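PDB 6D97: aldehyde dehydrogenase 12 from Zea mays, which catalyses the NAD+-dependent oxidation of L-glutamate gamma-semialdehyde, the last step of proline catabolism in plants. Local coordinates for residues Val192-Pro197 and Pro219-Asp224; Val230-Ile235 and Met248-Ser253. All blocks are in the same frame, centred on the assembly; numbering follows the deposited sequence.

Interaction 1 (Val192-Pro197 and Pro219-Asp224); sequences VAIITP and PVLKVD. With NAD (nicotinamide-adenine-dinucleotide), chain E.
K222 and I195 rise from the same face of a parallel strand pair, and together they receive the adenosine ribose of NAD. CG2 of I195 comes within 3.9 Å of CD of K222. The same CG2 of I195 is 3.2 Å from the ribose oxygen O4B of NAD. The lysine leaves its strand with CG anti to the backbone N (chi1 -176°), then bends at chi2 and again at chi4, which brings NZ to the two ribose hydroxyls. NZ bonds O2B of NAD at 2.8 Å and O3B more weakly, and it also donates to the carbonyl oxygen of S253. O3B in turn gives its proton to the carbonyl oxygen of T196, 3.1 Å away, so side chain and backbone hold the ribose jointly. A methionine in place of K222 would probably leave O2B and the S253 carbonyl without their shared donor and the ribose less firmly fixed.

On the opposite face V192, I194, P219 and L221 make apolar contacts. CD1 of L221 lies 3.7 Å from CG2 of I194, while CB of P219 touches both CG2 of V192 and CD1 of I194. OG1 of T196 sits against both methyls of V223, a buried hydroxyl with no hydrogen-bond partner in the model. Five backbone hydrogen bonds join the strands in parallel register, from V220 N on V192 O, at 2.9 Å, to the longer D224 N on T196 O.

This is the first beta-alpha-beta crossover of the Rossmann-type NAD-binding domain. Helix 203-214 covers the P219 and T196 face, helix 255-265 covers A193, I195 and K222, and strand 269-273 borders 192-196 on its other edge.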
# COMPACT_ATOMS: atom_id res chain seq x y z
N VAL A 192 -9.45 -14.04 22.19
CA VAL A 192 -8.05 -13.69 22.40
C VAL A 192 -7.86 -13.21 23.83
O VAL A 192 -8.83 -12.96 24.56
CB VAL A 192 -7.57 -12.61 21.40
CG1 VAL A 192 -7.82 -13.05 19.97
CG2 VAL A 192 -8.24 -11.28 21.68
N ALA A 193 -6.60 -13.07 24.22
CA ALA A 193 -6.22 -12.62 25.56
C ALA A 193 -5.16 -11.54 25.47
O ALA A 193 -4.36 -11.50 24.53
CB ALA A 193 -5.70 -13.79 26.41
N ILE A 194 -5.18 -10.64 26.45
CA ILE A 194 -4.23 -9.54 26.55
C ILE A 194 -3.71 -9.47 27.98
O ILE A 194 -4.50 -9.46 28.93
CB ILE A 194 -4.85 -8.19 26.14
CG1 ILE A 194 -5.46 -8.31 24.76
CG2 ILE A 194 -3.81 -7.10 26.14
CD1 ILE A 194 -6.36 -7.15 24.40
N ILE A 195 -2.39 -9.43 28.13
CA ILE A 195 -1.72 -9.43 29.42
C ILE A 195 -0.67 -8.32 29.40
O ILE A 195 0.25 -8.35 28.58
CB ILE A 195 -1.07 -10.79 29.72
CG1 ILE A 195 -2.10 -11.92 29.58
CG2 ILE A 195 -0.44 -10.79 31.09
CD1 ILE A 195 -1.51 -13.30 29.65
N THR A 196 -0.80 -7.35 30.30
CA THR A 196 0.04 -6.17 30.32
C THR A 196 0.61 -5.91 31.71
O THR A 196 0.06 -6.37 32.71
CB THR A 196 -0.74 -4.93 29.84
OG1 THR A 196 -1.63 -4.50 30.87
CG2 THR A 196 -1.52 -5.25 28.59
N PRO A 197 1.73 -5.15 31.80
CA PRO A 197 2.44 -5.03 33.08
C PRO A 197 2.09 -3.79 33.88
O PRO A 197 1.12 -3.08 33.58
CB PRO A 197 3.91 -4.99 32.63
CG PRO A 197 3.84 -4.19 31.36
CD PRO A 197 2.50 -4.51 30.71
N PRO A 219 -11.61 -9.99 23.28
CA PRO A 219 -10.49 -10.17 24.20
C PRO A 219 -10.91 -10.31 25.65
O PRO A 219 -11.95 -9.80 26.09
CB PRO A 219 -9.68 -8.89 23.99
CG PRO A 219 -10.74 -7.86 23.74
CD PRO A 219 -11.88 -8.57 23.03
N VAL A 220 -10.07 -11.02 26.40
CA VAL A 220 -10.06 -10.95 27.85
C VAL A 220 -8.79 -10.21 28.24
O VAL A 220 -7.69 -10.55 27.78
CB VAL A 220 -10.14 -12.35 28.50
CG1 VAL A 220 -8.98 -13.24 28.05
CG2 VAL A 220 -10.18 -12.22 30.01
N LEU A 221 -8.94 -9.15 29.03
CA LEU A 221 -7.84 -8.26 29.36
C LEU A 221 -7.42 -8.46 30.80
O LEU A 221 -8.25 -8.42 31.71
CB LEU A 221 -8.24 -6.80 29.13
CG LEU A 221 -7.22 -5.78 29.65
CD1 LEU A 221 -5.90 -5.88 28.91
CD2 LEU A 221 -7.78 -4.38 29.56
N LYS A 222 -6.13 -8.69 31.01
CA LYS A 222 -5.56 -8.84 32.34
C LYS A 222 -4.44 -7.82 32.50
O LYS A 222 -3.47 -7.82 31.73
CB LYS A 222 -5.03 -10.26 32.56
CG LYS A 222 -4.52 -10.53 33.96
CD LYS A 222 -3.07 -10.98 33.92
CE LYS A 222 -2.57 -11.41 35.30
NZ LYS A 222 -2.43 -10.25 36.22
N VAL A 223 -4.58 -6.95 33.50
CA VAL A 223 -3.57 -5.96 33.85
C VAL A 223 -3.03 -6.31 35.23
O VAL A 223 -3.78 -6.79 36.09
CB VAL A 223 -4.14 -4.53 33.82
CG1 VAL A 223 -3.08 -3.50 34.18
CG2 VAL A 223 -4.75 -4.23 32.45
N ASP A 224 -1.72 -6.11 35.42
CA ASP A 224 -1.07 -6.32 36.70
C ASP A 224 -1.90 -5.72 37.83
O ASP A 224 -2.27 -4.55 37.79
CB ASP A 224 0.33 -5.68 36.69
CG ASP A 224 1.19 -6.14 37.85
OD1 ASP A 224 0.81 -5.92 39.03
OD2 ASP A 224 2.25 -6.74 37.59
PA NAD E . 5.73 -9.70 34.25
O1A NAD E . 6.16 -10.76 33.19
O2A NAD E . 6.10 -9.87 35.64
O5B NAD E . 4.29 -9.48 34.53
C5B NAD E . 3.48 -8.89 33.54
C4B NAD E . 2.06 -9.44 33.49
O4B NAD E . 2.01 -10.81 33.15
C3B NAD E . 1.30 -9.24 34.77
O3B NAD E . -0.01 -8.91 34.51
C2B NAD E . 1.40 -10.56 35.40
O2B NAD E . 0.34 -10.77 36.26
C1B NAD E . 1.35 -11.45 34.21
N9A NAD E . 1.92 -12.77 34.40
C8A NAD E . 3.05 -13.12 35.12
N7A NAD E . 3.24 -14.44 35.01
C5A NAD E . 2.26 -14.99 34.19
C6A NAD E . 1.96 -16.26 33.73
N6A NAD E . 2.80 -17.36 34.11
N1A NAD E . 0.90 -16.46 32.93
C2A NAD E . 0.10 -15.44 32.55
N3A NAD E . 0.35 -14.17 32.98
C4A NAD E . 1.41 -13.93 33.79
O3 NAD E . 6.16 -8.31 34.10
PN NAD E . 7.10 -7.49 35.09
O1N NAD E . 7.40 -6.19 34.27
O2N NAD E . 6.37 -7.10 36.34
O5D NAD E . 8.40 -8.17 35.41

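Interaction 2 (Val230-Ile235 and Met248-Ser253); sequences VMEQMI and MDFINS
The F250 ring is the one flat group that carries this contact, and I235 lies over one of its faces. CD1 of the isoleucine stands 3.9 Å from the ring centroid, 26° off the normal and nearer the ring's CG-CD1 side than its centre: a CH-pi contact, closest at 3.6 Å to CD1 of F250. Two further side chains reach the ring obliquely from the same helix. CB of M231 comes within 4.1 Å of CE1 of F250, and CB and CG of E232 each approach CE2 of F250. The glutamate chain crosses the phenylalanine at about a right angle.

F250 extends toward the helix because its CG is anti to the backbone N (chi1 -173°), which carries the ring across to the helix turn formed by M231, E232 and I235. M248 approaches from two residues earlier; its chain, folded at chi2 and chi3, brings CE to 3.8 Å from CD1 of I235, so that one methyl group meets both the phenylalanine and the methionine.

The axes of 230-235 and 249-251 run nearly antiparallel, at 161°, and approach to 10.4 Å, as expected for the helix of a beta-alpha-beta unit packed on its sheet. M231 also touches L221 and V223 of the neighbouring strand 218-223, as well as helix 203-214.

No hydrogen bond crosses between the segments. The carboxylate of E232 turns away to the backbone N of Q46 and a salt bridge with R236, so only its aliphatic part meets the ring, and the joint depends on shape and dispersion between buried apolar groups.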
# COMPACT_ATOMS: atom_id res chain seq x y z
N VAL A 230 -6.59 1.43 36.92
CA VAL A 230 -6.63 2.43 35.86
C VAL A 230 -7.49 1.94 34.70
O VAL A 230 -8.43 2.61 34.28
CB VAL A 230 -5.21 2.77 35.40
CG1 VAL A 230 -5.26 3.72 34.21
CG2 VAL A 230 -4.42 3.38 36.54
N MET A 231 -7.17 0.75 34.18
CA MET A 231 -7.96 0.20 33.08
C MET A 231 -9.38 -0.09 33.51
O MET A 231 -10.30 -0.04 32.68
CB MET A 231 -7.31 -1.06 32.53
CG MET A 231 -6.36 -0.80 31.39
SD MET A 231 -7.01 0.30 30.11
CE MET A 231 -8.23 -0.76 29.35
N GLU A 232 -9.60 -0.39 34.79
CA GLU A 232 -10.96 -0.58 35.27
C GLU A 232 -11.78 0.70 35.10
O GLU A 232 -12.91 0.66 34.60
CB GLU A 232 -10.95 -1.02 36.74
CG GLU A 232 -12.19 -1.79 37.16
CD GLU A 232 -12.91 -1.15 38.32
OE1 GLU A 232 -13.18 -1.86 39.31
OE2 GLU A 232 -13.21 0.06 38.25
N GLN A 233 -11.20 1.84 35.48
CA GLN A 233 -11.85 3.12 35.24
C GLN A 233 -11.98 3.41 33.76
O GLN A 233 -13.00 3.95 33.31
CB GLN A 233 -11.08 4.24 35.94
CG GLN A 233 -10.93 4.03 37.44
CD GLN A 233 -12.28 3.96 38.14
OE1 GLN A 233 -13.07 4.90 38.10
NE2 GLN A 233 -12.54 2.83 38.79
N MET A 234 -10.96 3.06 32.97
CA MET A 234 -11.03 3.29 31.53
C MET A 234 -12.14 2.47 30.89
O MET A 234 -12.82 2.95 29.97
CB MET A 234 -9.68 2.98 30.89
CG MET A 234 -9.62 3.31 29.41
SD MET A 234 -9.81 5.08 29.11
CE MET A 234 -10.43 5.04 27.44
N ILE A 235 -12.35 1.24 31.37
CA ILE A 235 -13.40 0.40 30.81
C ILE A 235 -14.78 0.97 31.13
O ILE A 235 -15.70 0.91 30.30
CB ILE A 235 -13.25 -1.04 31.32
CG1 ILE A 235 -12.01 -1.68 30.72
CG2 ILE A 235 -14.47 -1.86 30.96
CD1 ILE A 235 -11.62 -2.99 31.37
N MET A 248 -16.05 -7.62 25.64
CA MET A 248 -14.77 -7.90 26.27
C MET A 248 -14.97 -8.28 27.73
O MET A 248 -16.01 -7.99 28.34
CB MET A 248 -13.80 -6.71 26.16
CG MET A 248 -14.18 -5.47 26.97
SD MET A 248 -13.60 -5.46 28.68
CE MET A 248 -11.82 -5.38 28.46
N ASP A 249 -13.94 -8.92 28.29
CA ASP A 249 -13.90 -9.28 29.70
C ASP A 249 -12.65 -8.71 30.34
O ASP A 249 -11.65 -8.44 29.67
CB ASP A 249 -13.93 -10.80 29.88
CG ASP A 249 -15.19 -11.43 29.34
OD1 ASP A 249 -16.29 -10.94 29.68
OD2 ASP A 249 -15.09 -12.39 28.56
N PHE A 250 -12.71 -8.55 31.66
CA PHE A 250 -11.63 -7.96 32.45
C PHE A 250 -11.38 -8.86 33.65
O PHE A 250 -12.27 -9.02 34.49
CB PHE A 250 -12.02 -6.54 32.88
CG PHE A 250 -10.92 -5.77 33.56
CD1 PHE A 250 -9.71 -5.55 32.93
CD2 PHE A 250 -11.13 -5.23 34.82
CE1 PHE A 250 -8.71 -4.82 33.55
CE2 PHE A 250 -10.14 -4.50 35.45
CZ PHE A 250 -8.93 -4.29 34.82
N ILE A 251 -10.20 -9.46 33.73
CA ILE A 251 -9.88 -10.40 34.79
C ILE A 251 -8.70 -9.86 35.59
O ILE A 251 -7.73 -9.35 35.02
CB ILE A 251 -9.58 -11.81 34.25
CG1 ILE A 251 -9.31 -12.78 35.41
CG2 ILE A 251 -8.42 -11.80 33.27
CD1 ILE A 251 -9.33 -14.24 35.02
N ASN A 252 -8.79 -9.96 36.92
CA ASN A 252 -7.69 -9.67 37.82
C ASN A 252 -7.27 -10.98 38.49
O ASN A 252 -8.13 -11.71 39.00
CB ASN A 252 -8.08 -8.63 38.88
CG ASN A 252 -8.53 -7.31 38.27
OD1 ASN A 252 -7.73 -6.40 38.08
ND2 ASN A 252 -9.82 -7.19 38.01
N SER A 253 -5.98 -11.27 38.48
CA SER A 253 -5.47 -12.50 39.06
C SER A 253 -3.96 -12.42 39.13
O SER A 253 -3.34 -11.52 38.55
CB SER A 253 -5.89 -13.73 38.25
OG SER A 253 -5.23 -13.77 36.99

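Read from the N terminus, strand 191-196 comes first, helix 203-214 carries the chain over, and strand 218-223 returns beside it: interaction 1 closes that loop. Helix 229-240 and strand 249-251 follow, with interaction 2 closing the next. The two loops stand in series, neither nested nor crossed; strand 218-223 ends the first beta-alpha-beta unit and begins the second, whose helix and last strand interaction 2 joins. The backbone of strand 218-223 pairs with both neighbours, L221 N reaching D249 O at 2.9 Å. Interaction 1 therefore ties strand to strand beside the dinucleotide, whereas interaction 2 ties a covering helix to strand 249-251, the two centres about 9 Å apart.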